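Local coordinates for galactose mutarotase-like protein (Clostridium acetobutylicum, PDB 3OS7) that probably binds carbohydrate and may interconvert the anomers of aldose sugars, at residues I21-I33 and L155-T167. Numbering follows the deposited sequence.
Sequences IRFAAGGYEALII and LSYELSSKGLKQT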
loop_
_atom_site.group_PDB
_atom_site.type_symbol
_atom_site.label_atom_id
_atom_site.label_comp_id
_atom_site.label_asym_id
_atom_site.label_seq_id
_atom_site.Cartn_x
_atom_site.Cartn_y
_atom_site.Cartn_z
ATOM N N ILE A 21 -13.391 7.086 11.214
ATOM C CA ILE A 21 -13.837 5.902 11.933
ATOM C C ILE A 21 -12.673 5.285 12.685
ATOM O O ILE A 21 -11.644 4.925 12.077
ATOM C CB ILE A 21 -14.473 4.827 10.984
ATOM C CG1 ILE A 21 -15.564 5.396 10.068
ATOM C CG2 ILE A 21 -14.973 3.627 11.816
ATOM C CD1 ILE A 21 -16.830 5.797 10.759
ATOM N N ARG A 22 -12.814 5.189 14.009
ATOM C CA ARG A 22 -11.879 4.476 14.866
ATOM C C ARG A 22 -12.491 3.108 15.181
ATOM O O ARG A 22 -13.678 3.009 15.470
ATOM C CB ARG A 22 -11.694 5.245 16.151
ATOM C CG ARG A 22 -10.399 5.055 16.838
ATOM C CD ARG A 22 -10.249 6.076 17.977
ATOM N NE ARG A 22 -10.264 7.476 17.548
ATOM C CZ ARG A 22 -9.191 8.191 17.190
ATOM N NH1 ARG A 22 -7.980 7.656 17.148
ATOM N NH2 ARG A 22 -9.335 9.454 16.841
ATOM N N PHE A 23 -11.701 2.052 15.085
ATOM C CA PHE A 23 -12.245 0.702 15.297
ATOM C C PHE A 23 -11.236 -0.171 16.019
ATOM O O PHE A 23 -10.033 0.014 15.871
ATOM C CB PHE A 23 -12.825 0.075 13.993
ATOM C CG PHE A 23 -11.873 -0.021 12.806
ATOM C CD1 PHE A 23 -11.408 1.109 12.153
ATOM C CD2 PHE A 23 -11.558 -1.262 12.256
ATOM C CE1 PHE A 23 -10.605 1.007 11.029
ATOM C CE2 PHE A 23 -10.709 -1.369 11.156
ATOM C CZ PHE A 23 -10.230 -0.234 10.542
ATOM N N ALA A 24 -11.751 -1.118 16.803
ATOM C CA ALA A 24 -10.957 -1.861 17.754
ATOM C C ALA A 24 -11.482 -3.287 17.858
ATOM O O ALA A 24 -12.703 -3.509 17.912
ATOM C CB ALA A 24 -11.018 -1.173 19.128
ATOM N N ALA A 25 -10.560 -4.243 17.886
ATOM C CA ALA A 25 -10.910 -5.629 18.179
ATOM C C ALA A 25 -9.643 -6.368 18.515
ATOM O O ALA A 25 -8.585 -6.043 17.981
ATOM C CB ALA A 25 -11.618 -6.288 16.962
ATOM N N GLY A 26 -9.742 -7.310 19.438
ATOM C CA GLY A 26 -8.638 -8.218 19.763
ATOM C C GLY A 26 -7.362 -7.565 20.250
ATOM O O GLY A 26 -6.280 -8.119 20.073
ATOM N N GLY A 27 -7.477 -6.409 20.891
ATOM C CA GLY A 27 -6.311 -5.677 21.371
ATOM C C GLY A 27 -5.702 -4.673 20.394
ATOM O O GLY A 27 -4.814 -3.897 20.772
ATOM N N TYR A 28 -6.168 -4.686 19.149
ATOM C CA TYR A 28 -5.738 -3.700 18.156
ATOM C C TYR A 28 -6.744 -2.546 18.057
ATOM O O TYR A 28 -7.917 -2.708 18.362
ATOM C CB TYR A 28 -5.635 -4.332 16.774
ATOM C CG TYR A 28 -4.527 -5.356 16.586
ATOM C CD1 TYR A 28 -4.720 -6.711 16.897
ATOM C CD2 TYR A 28 -3.292 -4.974 16.057
ATOM C CE1 TYR A 28 -3.694 -7.648 16.703
ATOM C CE2 TYR A 28 -2.277 -5.890 15.883
ATOM C CZ TYR A 28 -2.487 -7.229 16.204
ATOM O OH TYR A 28 -1.455 -8.128 15.990
ATOM N N GLU A 29 -6.259 -1.389 17.620
ATOM C CA GLU A 29 -7.089 -0.247 17.311
ATOM C C GLU A 29 -6.568 0.414 16.026
ATOM O O GLU A 29 -5.341 0.537 15.837
ATOM C CB GLU A 29 -7.059 0.746 18.472
ATOM C CG GLU A 29 -7.923 1.977 18.260
ATOM C CD GLU A 29 -7.867 2.924 19.449
ATOM O OE1 GLU A 29 -7.797 2.418 20.599
ATOM O OE2 GLU A 29 -7.882 4.157 19.208
ATOM N N ALA A 30 -7.487 0.801 15.149
ATOM C CA ALA A 30 -7.183 1.459 13.884
ATOM C C ALA A 30 -7.982 2.755 13.707
ATOM O O ALA A 30 -9.022 2.966 14.348
ATOM C CB ALA A 30 -7.436 0.545 12.709
ATOM N N LEU A 31 -7.504 3.589 12.810
ATOM C CA LEU A 31 -8.176 4.855 12.483
ATOM C C LEU A 31 -8.153 5.000 10.972
ATOM O O LEU A 31 -7.088 4.958 10.374
ATOM C CB LEU A 31 -7.449 6.022 13.153
ATOM C CG LEU A 31 -7.977 7.426 12.835
ATOM C CD1 LEU A 31 -9.451 7.548 13.234
ATOM C CD2 LEU A 31 -7.083 8.446 13.556
ATOM N N ILE A 32 -9.324 5.204 10.362
ATOM C CA ILE A 32 -9.438 5.383 8.956
ATOM C C ILE A 32 -10.063 6.752 8.628
ATOM O O ILE A 32 -10.947 7.235 9.352
ATOM C CB ILE A 32 -10.232 4.221 8.289
ATOM C CG1 ILE A 32 -10.101 4.257 6.758
ATOM C CG2 ILE A 32 -11.720 4.223 8.707
ATOM C CD1 ILE A 32 -10.707 2.985 6.085
ATOM N N ILE A 33 -9.536 7.376 7.566
ATOM C CA ILE A 33 -9.980 8.713 7.131
ATOM C C ILE A 33 -10.641 8.637 5.739
ATOM O O ILE A 33 -9.963 8.756 4.702
ATOM C CB ILE A 33 -8.833 9.730 7.059
ATOM C CG1 ILE A 33 -7.899 9.666 8.287
ATOM C CG2 ILE A 33 -9.432 11.158 6.895
ATOM C CD1 ILE A 33 -8.561 9.985 9.605
ATOM N N LEU A 155 -12.303 -0.838 -0.169
ATOM C CA LEU A 155 -11.348 -1.319 0.825
ATOM C C LEU A 155 -12.187 -1.880 1.971
ATOM O O LEU A 155 -13.021 -1.185 2.542
ATOM C CB LEU A 155 -10.420 -0.214 1.328
ATOM C CG LEU A 155 -9.771 0.704 0.318
ATOM C CD1 LEU A 155 -8.867 1.749 0.964
ATOM C CD2 LEU A 155 -9.002 -0.099 -0.702
ATOM N N SER A 156 -11.966 -3.146 2.277
ATOM C CA SER A 156 -12.667 -3.835 3.336
ATOM C C SER A 156 -11.691 -4.240 4.433
ATOM O O SER A 156 -10.835 -5.119 4.255
ATOM C CB SER A 156 -13.403 -5.047 2.768
ATOM O OG SER A 156 -14.146 -5.671 3.808
ATOM N N TYR A 157 -11.788 -3.560 5.570
ATOM C CA TYR A 157 -10.874 -3.775 6.669
ATOM C C TYR A 157 -11.513 -4.570 7.777
ATOM O O TYR A 157 -12.542 -4.176 8.318
ATOM C CB TYR A 157 -10.390 -2.428 7.204
ATOM C CG TYR A 157 -9.390 -1.784 6.293
ATOM C CD1 TYR A 157 -8.083 -2.282 6.227
ATOM C CD2 TYR A 157 -9.713 -0.716 5.504
ATOM C CE1 TYR A 157 -7.144 -1.708 5.418
ATOM C CE2 TYR A 157 -8.752 -0.133 4.677
ATOM C CZ TYR A 157 -7.473 -0.643 4.639
ATOM O OH TYR A 157 -6.494 -0.093 3.817
ATOM N N GLU A 158 -10.903 -5.699 8.121
ATOM C CA GLU A 158 -11.395 -6.523 9.198
ATOM C C GLU A 158 -10.332 -6.574 10.279
ATOM O O GLU A 158 -9.237 -7.103 10.094
ATOM C CB GLU A 158 -11.730 -7.921 8.704
ATOM C CG GLU A 158 -12.046 -8.902 9.815
ATOM C CD GLU A 158 -11.826 -10.355 9.357
ATOM O OE1 GLU A 158 -12.662 -10.795 8.539
ATOM O OE2 GLU A 158 -10.811 -11.012 9.778
ATOM N N LEU A 159 -10.672 -6.046 11.436
ATOM C CA LEU A 159 -9.762 -6.079 12.567
ATOM C C LEU A 159 -10.178 -7.181 13.559
ATOM O O LEU A 159 -11.365 -7.361 13.842
ATOM C CB LEU A 159 -9.772 -4.709 13.230
ATOM C CG LEU A 159 -8.682 -4.335 14.217
ATOM C CD1 LEU A 159 -7.270 -4.472 13.603
ATOM C CD2 LEU A 159 -8.952 -2.879 14.709
ATOM N N SER A 160 -9.191 -7.892 14.084
ATOM C CA SER A 160 -9.411 -9.019 15.002
ATOM C C SER A 160 -8.141 -9.270 15.787
ATOM O O SER A 160 -7.130 -8.560 15.618
ATOM C CB SER A 160 -9.808 -10.289 14.226
ATOM O OG SER A 160 -8.678 -10.884 13.581
ATOM N N SER A 161 -8.170 -10.308 16.627
ATOM C CA SER A 161 -6.973 -10.706 17.342
ATOM C C SER A 161 -5.835 -11.153 16.432
ATOM O O SER A 161 -4.685 -11.204 16.863
ATOM C CB SER A 161 -7.273 -11.802 18.367
ATOM O OG SER A 161 -7.542 -13.014 17.715
ATOM N N LYS A 162 -6.146 -11.490 15.186
ATOM C CA LYS A 162 -5.140 -11.809 14.193
ATOM C C LYS A 162 -4.546 -10.579 13.490
ATOM O O LYS A 162 -3.724 -10.718 12.570
ATOM C CB LYS A 162 -5.737 -12.729 13.128
ATOM C CG LYS A 162 -6.167 -14.083 13.691
ATOM C CD LYS A 162 -6.896 -14.930 12.661
ATOM C CE LYS A 162 -8.311 -14.455 12.391
ATOM N NZ LYS A 162 -8.925 -15.268 11.295
ATOM N N GLY A 163 -4.965 -9.394 13.911
ATOM C CA GLY A 163 -4.512 -8.141 13.330
ATOM C C GLY A 163 -5.508 -7.566 12.338
ATOM O O GLY A 163 -6.713 -7.783 12.453
ATOM N N LEU A 164 -4.985 -6.821 11.373
ATOM C CA LEU A 164 -5.786 -6.149 10.364
ATOM C C LEU A 164 -5.720 -6.918 9.049
ATOM O O LEU A 164 -4.644 -7.189 8.566
ATOM C CB LEU A 164 -5.282 -4.723 10.120
ATOM C CG LEU A 164 -6.106 -3.870 9.142
ATOM C CD1 LEU A 164 -7.478 -3.560 9.746
ATOM C CD2 LEU A 164 -5.373 -2.519 8.827
ATOM N N LYS A 165 -6.883 -7.253 8.499
ATOM C CA LYS A 165 -6.992 -7.837 7.158
ATOM C C LYS A 165 -7.623 -6.813 6.225
ATOM O O LYS A 165 -8.673 -6.210 6.511
ATOM C CB LYS A 165 -7.846 -9.109 7.186
ATOM C CG LYS A 165 -7.944 -9.835 5.867
ATOM C CD LYS A 165 -8.549 -11.250 6.032
ATOM C CE LYS A 165 -9.976 -11.343 5.761
ATOM N NZ LYS A 165 -10.297 -12.754 5.322
ATOM N N GLN A 166 -6.918 -6.564 5.143
ATOM C CA GLN A 166 -7.288 -5.594 4.155
ATOM C C GLN A 166 -7.627 -6.358 2.874
ATOM O O GLN A 166 -6.741 -6.976 2.264
ATOM C CB GLN A 166 -6.084 -4.681 3.911
ATOM C CG GLN A 166 -6.206 -3.751 2.699
ATOM C CD GLN A 166 -4.869 -3.153 2.347
ATOM O OE1 GLN A 166 -4.532 -2.038 2.766
ATOM N NE2 GLN A 166 -4.062 -3.926 1.644
ATOM N N THR A 167 -8.888 -6.301 2.451
ATOM C CA THR A 167 -9.294 -6.841 1.150
ATOM C C THR A 167 -9.599 -5.650 0.233
ATOM O O THR A 167 -10.535 -4.882 0.473
ATOM C CB THR A 167 -10.502 -7.831 1.269
ATOM O OG1 THR A 167 -10.168 -8.902 2.157
ATOM C CG2 THR A 167 -10.872 -8.451 -0.094
HETATM O O HOH W 1 -2.113 -10.631 15.984
#
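Tyr28 OH is gripped from two quarters: a water lies 2.6 Å from it, in the plane of the ring, and the backbone N of Ile338 is hydrogen-bonded to it as well. The same water donates to Ser161 O at 2.8 Å, which makes it the polar bridge between two hairpins that share no direct hydrogen bond. With its phenol end thus fixed, the Tyr28 ring lies against the Ser160-Gly163 turn, and Gly163 CA sits over one face in a CH-pi contact, 3.7 Å from the ring centroid and 20° off the normal. An ST turn, in which Ser160 OG accepts from Lys162 N, braces this type I turn from within.

Next to Tyr28, Leu159 lies over the inner face of the 21-33 hairpin, spanning both of its hydrogen-bonded strands. Its CG, anti to the backbone N (chi1 -165°), is carried toward the hairpin, where CD1 meets Tyr28 CB at 3.6 Å and CD2 lies over the backbone of Phe23, 4.2 Å from Ala30 CB. The Phe23 ring takes Ala30 CB on one face and slants past Leu159, its CZ coming 4.0 Å from Tyr157 CB. Farther from the turns, Ile32 CD1 touches the Tyr157 ring at CD2, 3.9 Å away.

The hairpins therefore pack face to face through an apolar layer, as in the beta-sandwich of galactose mutarotase relatives. The 21-33 hairpin lies between strands 8-14 and 39-45 of its antiparallel sheet, whereas the other is flanked by strands 128-137 and 329-340, which also touch Phe23 and Tyr28, respectively.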